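Local structure of UPF0045 protein MTH_1187 (Methanothermobacter thermautotrophicus, 1LXN) at residues Val34-Glu37 with Gly42-Leu45; Glu48-Leu53 with Asp80-Asp85. The protein is of unknown function but belongs to the UPF0045 family of thiamine-binding-like proteins, so it may bind thiamine or a related small molecule. One frame throughout, in Å; residues are numbered along the deposited sequence.

Overall arrangement
Contact 1 joins the neighbouring strands 35-39 and 42-47, and contact 2 sets the first turn of helix 50-66 against the loop that follows strand 72-79. The first, partly buried and close to the centre of the chain, is held by paired backbone hydrogen bonds, with apolar side chains on the helix-covered face of the sheet. The second is a thin surface contact about 15 Å from that centre: one leucine methyl meets an Asp-Arg ion pair, while the salt bridges lie within the loop 80-85 and a capping bond within 48-53. Strand 42-47 runs on into helix 50-66, and Leu-45 CD1 of contact 1 packs on Leu-53 CD1 of contact 2 at 3.7 Å.

Contact 1: residues Val34-Glu37 with Gly42-Leu45; sequences VRYE and GTLL
Glu-37 and Leu-44 form an antiparallel hydrogen-bonded pair: Glu-37 N donates to Leu-44 O at 2.9 Å, and Leu-44 N returns a straighter bond (160° at the hydrogen) to Glu-37 O at 2.7 Å. Their side chains run alongside each other on one face of the sheet. Glu-37 CB lies against the leucine, 4.1 Å from Leu-44 CB; CG, anti to the backbone N (chi1 -178°), only carries the extended chain outward, and the carboxylate OE1 arrives beside Leu-44 CD2 at 3.2 Å. In the single chain this position is exposed, which suits a charged acid. Strands 35-39 and 42-47 make a beta hairpin at one side of the four-stranded antiparallel sheet, whose other face is covered by helices 19-29 and 50-66. On that face lies the non-hydrogen-bonded pair Tyr-36 and Leu-45, its CA atoms, 4.4 Å apart, closer than those of Glu-37 and Leu-44. Tyr-36 CB rests on Leu-45 CD2 at 3.6 Å; the tyrosine then turns off from strand 42-47 and packs on Val-26, while buried, branched Leu-45 fills the space between the strands and both helices. Both CA atoms also make CA-H...O contacts, Leu-45 CA to Arg-35 O at 3.3 Å and Tyr-36 CA to Leu-44 O.

Contact 2: residues Glu48-Leu53 with Asp80-Asp85; sequences EDLDEL and DRRDAD
Leu-50 reaches from the first turn of a helix to the ion pair of Asp-80 and Arg-82, and a single methyl does the touching. Its CD1 lies 4.2 Å from Asp-80 OD2 and 4.3 Å from Arg-82 NH2, at the edge of the guanidinium and near its plane. The tighter part lies on the loop side. Arg-82 NE donates to Asp-80 OD1 at 2.8 Å, in the guanidinium plane, meeting OD1 on its syn side but tilted 26° from the carboxylate plane; a weak second bond runs from NH2 to OD2. The arginine chain turns twice, about CA-CB (chi1 -61°) and about CB-CG (chi2 -59°), which brings the edge of its guanidinium beside the aspartate; the two bonds, one of them weak, probably limit how far the groups can turn against each other. In the same loop, interleaved with the first pair, Arg-81 NE makes a similar salt bridge to Asp-83 OD1 at 3.0 Å, and Ala-84 CB lies against one face of that guanidinium.

The meeting between the segments is loose by comparison: it buries 63 Å² in all, and Leu-50 and Arg-82 are both exposed. The helix start has its own fastening. Asp-49, the N-cap, accepts from Glu-52 N through OD1 at 2.9 Å, a role suited to its short carboxylate. Glu-52 OE1 in turn accepts from Asn-33 N. Beneath this surface Leu-53 turns into the core, onto Ala-4 and Ala-47 of the sheet, while Leu-50 and Asp-80 both touch Ile-2 at the start of strand 2-10, which lies between strands 42-47 and 72-79.

Contact 1: residues Val34-Glu37 with Gly42-Leu45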
ATOM      1  N   VAL A  34      -2.741  -6.386  -8.218  1.00 25.01           N
ATOM      2  CA  VAL A  34      -1.592  -5.532  -7.936  1.00 24.38           C
ATOM      3  C   VAL A  34      -0.488  -6.350  -7.276  1.00 25.09           C
ATOM      4  O   VAL A  34      -0.747  -7.405  -6.696  1.00 25.53           O
ATOM      5  CB  VAL A  34      -1.952  -4.378  -6.967  1.00 24.21           C
ATOM      6  CG1 VAL A  34      -3.073  -3.527  -7.548  1.00 23.95           C
ATOM      7  CG2 VAL A  34      -2.348  -4.947  -5.600  1.00 22.17           C
ATOM      8  N   ARG A  35       0.746  -5.875  -7.380  1.00 24.98           N
ATOM      9  CA  ARG A  35       1.857  -6.549  -6.725  1.00 26.60           C
ATOM     10  C   ARG A  35       2.133  -5.708  -5.487  1.00 25.12           C
ATOM     11  O   ARG A  35       1.953  -4.494  -5.508  1.00 23.02           O
ATOM     12  CB  ARG A  35       3.091  -6.582  -7.627  1.00 29.82           C
ATOM     13  CG  ARG A  35       2.990  -7.566  -8.780  1.00 36.31           C
ATOM     14  CD  ARG A  35       4.164  -7.417  -9.740  1.00 43.33           C
ATOM     15  NE  ARG A  35       4.116  -8.397 -10.823  1.00 49.91           N
ATOM     16  CZ  ARG A  35       4.886  -8.352 -11.907  1.00 53.68           C
ATOM     17  NH1 ARG A  35       5.766  -7.369 -12.058  1.00 55.83           N
ATOM     18  NH2 ARG A  35       4.775  -9.289 -12.844  1.00 54.27           N
ATOM     19  N   TYR A  36       2.549  -6.343  -4.403  1.00 24.79           N
ATOM     20  CA  TYR A  36       2.818  -5.595  -3.188  1.00 23.74           C
ATOM     21  C   TYR A  36       4.068  -6.109  -2.489  1.00 23.66           C
ATOM     22  O   TYR A  36       4.537  -7.217  -2.747  1.00 22.63           O
ATOM     23  CB  TYR A  36       1.612  -5.682  -2.242  1.00 24.77           C
ATOM     24  CG  TYR A  36       1.471  -7.014  -1.536  1.00 27.80           C
ATOM     25  CD1 TYR A  36       2.173  -7.280  -0.360  1.00 29.32           C
ATOM     26  CD2 TYR A  36       0.663  -8.020  -2.062  1.00 31.34           C
ATOM     27  CE1 TYR A  36       2.073  -8.519   0.278  1.00 31.69           C
ATOM     28  CE2 TYR A  36       0.558  -9.264  -1.435  1.00 32.48           C
ATOM     29  CZ  TYR A  36       1.264  -9.506  -0.266  1.00 32.33           C
ATOM     30  OH  TYR A  36       1.152 -10.728   0.362  1.00 35.42           O
ATOM     31  N   GLU A  37       4.599  -5.286  -1.600  1.00 23.95           N
ATOM     32  CA  GLU A  37       5.773  -5.640  -0.827  1.00 24.80           C
ATOM     33  C   GLU A  37       5.646  -4.933   0.515  1.00 24.25           C
ATOM     34  O   GLU A  37       5.582  -3.704   0.575  1.00 21.44           O
ATOM     35  CB  GLU A  37       7.046  -5.186  -1.544  1.00 28.10           C
ATOM     36  CG  GLU A  37       8.324  -5.575  -0.822  1.00 36.56           C
ATOM     37  CD  GLU A  37       9.581  -5.086  -1.530  1.00 41.92           C
ATOM     38  OE1 GLU A  37       9.740  -3.853  -1.696  1.00 44.71           O
ATOM     39  OE2 GLU A  37      10.412  -5.937  -1.918  1.00 46.67           O
ATOM     40  N   GLY A  42       5.133   0.852   5.692  1.00 26.01           N
ATOM     41  CA  GLY A  42       3.932   0.812   4.873  1.00 23.50           C
ATOM     42  C   GLY A  42       4.098  -0.209   3.764  1.00 24.30           C
ATOM     43  O   GLY A  42       5.206  -0.716   3.549  1.00 26.94           O
ATOM     44  N   THR A  43       3.014  -0.528   3.062  1.00 22.47           N
ATOM     45  CA  THR A  43       3.076  -1.500   1.978  1.00 22.14           C
ATOM     46  C   THR A  43       3.330  -0.849   0.609  1.00 23.40           C
ATOM     47  O   THR A  43       2.627   0.079   0.202  1.00 22.14           O
ATOM     48  CB  THR A  43       1.780  -2.338   1.909  1.00 22.62           C
ATOM     49  OG1 THR A  43       1.582  -3.004   3.159  1.00 23.36           O
ATOM     50  CG2 THR A  43       1.877  -3.391   0.817  1.00 20.95           C
ATOM     51  N   LEU A  44       4.355  -1.341  -0.082  1.00 22.30           N
ATOM     52  CA  LEU A  44       4.725  -0.850  -1.404  1.00 21.59           C
ATOM     53  C   LEU A  44       3.846  -1.543  -2.444  1.00 22.11           C
ATOM     54  O   LEU A  44       3.515  -2.713  -2.297  1.00 22.16           O
ATOM     55  CB  LEU A  44       6.202  -1.155  -1.668  1.00 20.94           C
ATOM     56  CG  LEU A  44       7.290  -0.201  -1.145  1.00 22.78           C
ATOM     57  CD1 LEU A  44       6.826   0.543   0.074  1.00 22.14           C
ATOM     58  CD2 LEU A  44       8.559  -0.994  -0.856  1.00 21.22           C
ATOM     59  N   LEU A  45       3.465  -0.822  -3.492  1.00 22.84           N
ATOM     60  CA  LEU A  45       2.605  -1.392  -4.523  1.00 22.29           C
ATOM     61  C   LEU A  45       3.036  -1.061  -5.945  1.00 21.56           C
ATOM     62  O   LEU A  45       3.710  -0.060  -6.197  1.00 20.37           O
ATOM     63  CB  LEU A  45       1.167  -0.883  -4.341  1.00 22.66           C
ATOM     64  CG  LEU A  45       0.454  -1.103  -2.999  1.00 23.71           C
ATOM     65  CD1 LEU A  45      -0.750  -0.173  -2.899  1.00 21.39           C
ATOM     66  CD2 LEU A  45       0.023  -2.558  -2.879  1.00 20.75           C
TER

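Contact 2: residues Glu48-Leu53 with Asp80-Asp85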
ATOM      1  N   GLU A  48      -0.911  -1.658 -12.830  1.00 25.85           N
ATOM      2  CA  GLU A  48      -0.880  -1.374 -14.258  1.00 27.71           C
ATOM      3  C   GLU A  48      -1.730  -0.161 -14.613  1.00 26.43           C
ATOM      4  O   GLU A  48      -1.571   0.422 -15.681  1.00 24.99           O
ATOM      5  CB  GLU A  48      -1.379  -2.584 -15.049  1.00 31.80           C
ATOM      6  CG  GLU A  48      -0.372  -3.710 -15.181  1.00 38.29           C
ATOM      7  CD  GLU A  48      -0.976  -4.943 -15.833  1.00 43.88           C
ATOM      8  OE1 GLU A  48      -0.200  -5.837 -16.241  1.00 46.81           O
ATOM      9  OE2 GLU A  48      -2.225  -5.020 -15.930  1.00 45.48           O
ATOM     10  N   ASP A  49      -2.648   0.209 -13.731  1.00 24.98           N
ATOM     11  CA  ASP A  49      -3.495   1.367 -13.985  1.00 24.32           C
ATOM     12  C   ASP A  49      -4.044   1.937 -12.686  1.00 22.18           C
ATOM     13  O   ASP A  49      -4.075   1.260 -11.663  1.00 21.21           O
ATOM     14  CB  ASP A  49      -4.634   1.003 -14.949  1.00 26.53           C
ATOM     15  CG  ASP A  49      -5.521  -0.109 -14.420  1.00 28.13           C
ATOM     16  OD1 ASP A  49      -6.366   0.153 -13.543  1.00 29.31           O
ATOM     17  OD2 ASP A  49      -5.369  -1.252 -14.884  1.00 33.73           O
ATOM     18  N   LEU A  50      -4.470   3.190 -12.735  1.00 21.43           N
ATOM     19  CA  LEU A  50      -4.990   3.868 -11.560  1.00 22.18           C
ATOM     20  C   LEU A  50      -6.245   3.247 -10.983  1.00 21.66           C
ATOM     21  O   LEU A  50      -6.430   3.262  -9.766  1.00 20.65           O
ATOM     22  CB  LEU A  50      -5.234   5.347 -11.876  1.00 23.95           C
ATOM     23  CG  LEU A  50      -3.933   6.136 -12.009  1.00 28.39           C
ATOM     24  CD1 LEU A  50      -4.197   7.513 -12.610  1.00 30.55           C
ATOM     25  CD2 LEU A  50      -3.286   6.245 -10.630  1.00 27.48           C
ATOM     26  N   ASP A  51      -7.106   2.704 -11.843  1.00 21.12           N
ATOM     27  CA  ASP A  51      -8.333   2.071 -11.373  1.00 20.06           C
ATOM     28  C   ASP A  51      -8.043   0.916 -10.405  1.00 20.62           C
ATOM     29  O   ASP A  51      -8.600   0.887  -9.312  1.00 20.24           O
ATOM     30  CB  ASP A  51      -9.182   1.562 -12.551  1.00 21.55           C
ATOM     31  CG  ASP A  51      -9.982   2.675 -13.232  1.00 24.09           C
ATOM     32  OD1 ASP A  51     -10.206   3.735 -12.606  1.00 25.85           O
ATOM     33  OD2 ASP A  51     -10.411   2.484 -14.391  1.00 26.91           O
ATOM     34  N   GLU A  52      -7.178  -0.023 -10.796  1.00 19.25           N
ATOM     35  CA  GLU A  52      -6.847  -1.160  -9.930  1.00 21.30           C
ATOM     36  C   GLU A  52      -6.281  -0.688  -8.601  1.00 22.46           C
ATOM     37  O   GLU A  52      -6.675  -1.176  -7.537  1.00 21.15           O
ATOM     38  CB  GLU A  52      -5.813  -2.092 -10.573  1.00 22.65           C
ATOM     39  CG  GLU A  52      -6.374  -3.124 -11.519  1.00 30.24           C
ATOM     40  CD  GLU A  52      -7.461  -3.995 -10.904  1.00 28.51           C
ATOM     41  OE1 GLU A  52      -7.163  -4.846 -10.029  1.00 25.94           O
ATOM     42  OE2 GLU A  52      -8.623  -3.817 -11.313  1.00 29.01           O
ATOM     43  N   LEU A  53      -5.335   0.246  -8.671  1.00 21.40           N
ATOM     44  CA  LEU A  53      -4.720   0.785  -7.471  1.00 20.69           C
ATOM     45  C   LEU A  53      -5.773   1.358  -6.518  1.00 20.07           C
ATOM     46  O   LEU A  53      -5.787   1.011  -5.336  1.00 20.32           O
ATOM     47  CB  LEU A  53      -3.693   1.861  -7.836  1.00 18.83           C
ATOM     48  CG  LEU A  53      -2.942   2.505  -6.665  1.00 21.22           C
ATOM     49  CD1 LEU A  53      -2.270   1.440  -5.806  1.00 21.00           C
ATOM     50  CD2 LEU A  53      -1.900   3.466  -7.217  1.00 24.30           C
ATOM     51  N   ASP A  80       3.612   8.225 -10.402  1.00 23.02           N
ATOM     52  CA  ASP A  80       3.180   7.814 -11.730  1.00 22.92           C
ATOM     53  C   ASP A  80       4.100   8.398 -12.794  1.00 23.27           C
ATOM     54  O   ASP A  80       3.979   9.569 -13.152  1.00 22.49           O
ATOM     55  CB  ASP A  80       1.739   8.282 -11.949  1.00 23.36           C
ATOM     56  CG  ASP A  80       1.107   7.693 -13.195  1.00 25.19           C
ATOM     57  OD1 ASP A  80       1.784   6.927 -13.919  1.00 24.77           O
ATOM     58  OD2 ASP A  80      -0.079   8.007 -13.448  1.00 25.38           O
ATOM     59  N   ARG A  81       5.022   7.581 -13.293  1.00 21.85           N
ATOM     60  CA  ARG A  81       5.960   8.043 -14.307  1.00 23.91           C
ATOM     61  C   ARG A  81       5.591   7.471 -15.672  1.00 24.96           C
ATOM     62  O   ARG A  81       5.618   6.257 -15.880  1.00 24.25           O
ATOM     63  CB  ARG A  81       7.391   7.646 -13.929  1.00 22.65           C
ATOM     64  CG  ARG A  81       8.441   8.252 -14.846  1.00 21.36           C
ATOM     65  CD  ARG A  81       9.851   7.999 -14.351  1.00 21.95           C
ATOM     66  NE  ARG A  81      10.835   8.665 -15.197  1.00 22.74           N
ATOM     67  CZ  ARG A  81      12.152   8.556 -15.057  1.00 23.10           C
ATOM     68  NH1 ARG A  81      12.665   7.802 -14.089  1.00 18.57           N
ATOM     69  NH2 ARG A  81      12.960   9.186 -15.903  1.00 23.81           N
ATOM     70  N   ARG A  82       5.262   8.365 -16.600  1.00 25.34           N
ATOM     71  CA  ARG A  82       4.842   7.981 -17.941  1.00 26.42           C
ATOM     72  C   ARG A  82       5.912   7.976 -19.039  1.00 26.95           C
ATOM     73  O   ARG A  82       5.670   7.444 -20.125  1.00 26.90           O
ATOM     74  CB  ARG A  82       3.673   8.878 -18.379  1.00 26.66           C
ATOM     75  CG  ARG A  82       2.432   8.763 -17.491  1.00 28.85           C
ATOM     76  CD  ARG A  82       1.920   7.332 -17.467  1.00 31.62           C
ATOM     77  NE  ARG A  82       0.841   7.120 -16.507  1.00 35.68           N
ATOM     78  CZ  ARG A  82      -0.451   7.288 -16.775  1.00 39.25           C
ATOM     79  NH1 ARG A  82      -0.835   7.677 -17.987  1.00 39.74           N
ATOM     80  NH2 ARG A  82      -1.364   7.051 -15.837  1.00 36.30           N
ATOM     81  N   ASP A  83       7.082   8.562 -18.786  1.00 24.64           N
ATOM     82  CA  ASP A  83       8.121   8.577 -19.814  1.00 24.70           C
ATOM     83  C   ASP A  83       9.161   7.478 -19.610  1.00 26.63           C
ATOM     84  O   ASP A  83      10.193   7.461 -20.279  1.00 26.23           O
ATOM     85  CB  ASP A  83       8.810   9.951 -19.891  1.00 22.26           C
ATOM     86  CG  ASP A  83       9.454  10.372 -18.576  1.00 22.75           C
ATOM     87  OD1 ASP A  83       9.328   9.639 -17.573  1.00 21.99           O
ATOM     88  OD2 ASP A  83      10.087  11.452 -18.540  1.00 21.40           O
ATOM     89  N   ALA A  84       8.879   6.559 -18.692  1.00 27.03           N
ATOM     90  CA  ALA A  84       9.785   5.443 -18.416  1.00 27.84           C
ATOM     91  C   ALA A  84       9.083   4.410 -17.551  1.00 28.51           C
ATOM     92  O   ALA A  84       8.231   4.754 -16.733  1.00 28.09           O
ATOM     93  CB  ALA A  84      11.045   5.939 -17.711  1.00 25.53           C
ATOM     94  N   ASP A  85       9.434   3.144 -17.746  1.00 30.54           N
ATOM     95  CA  ASP A  85       8.852   2.052 -16.977  1.00 31.81           C
ATOM     96  C   ASP A  85       9.786   1.760 -15.810  1.00 31.01           C
ATOM     97  O   ASP A  85      10.900   1.279 -16.006  1.00 31.60           O
ATOM     98  CB  ASP A  85       8.707   0.805 -17.853  1.00 36.79           C
ATOM     99  CG  ASP A  85       7.616   0.948 -18.905  1.00 42.60           C
ATOM    100  OD1 ASP A  85       7.571   0.107 -19.830  1.00 46.74           O
ATOM    101  OD2 ASP A  85       6.794   1.890 -18.809  1.00 45.09           O
TER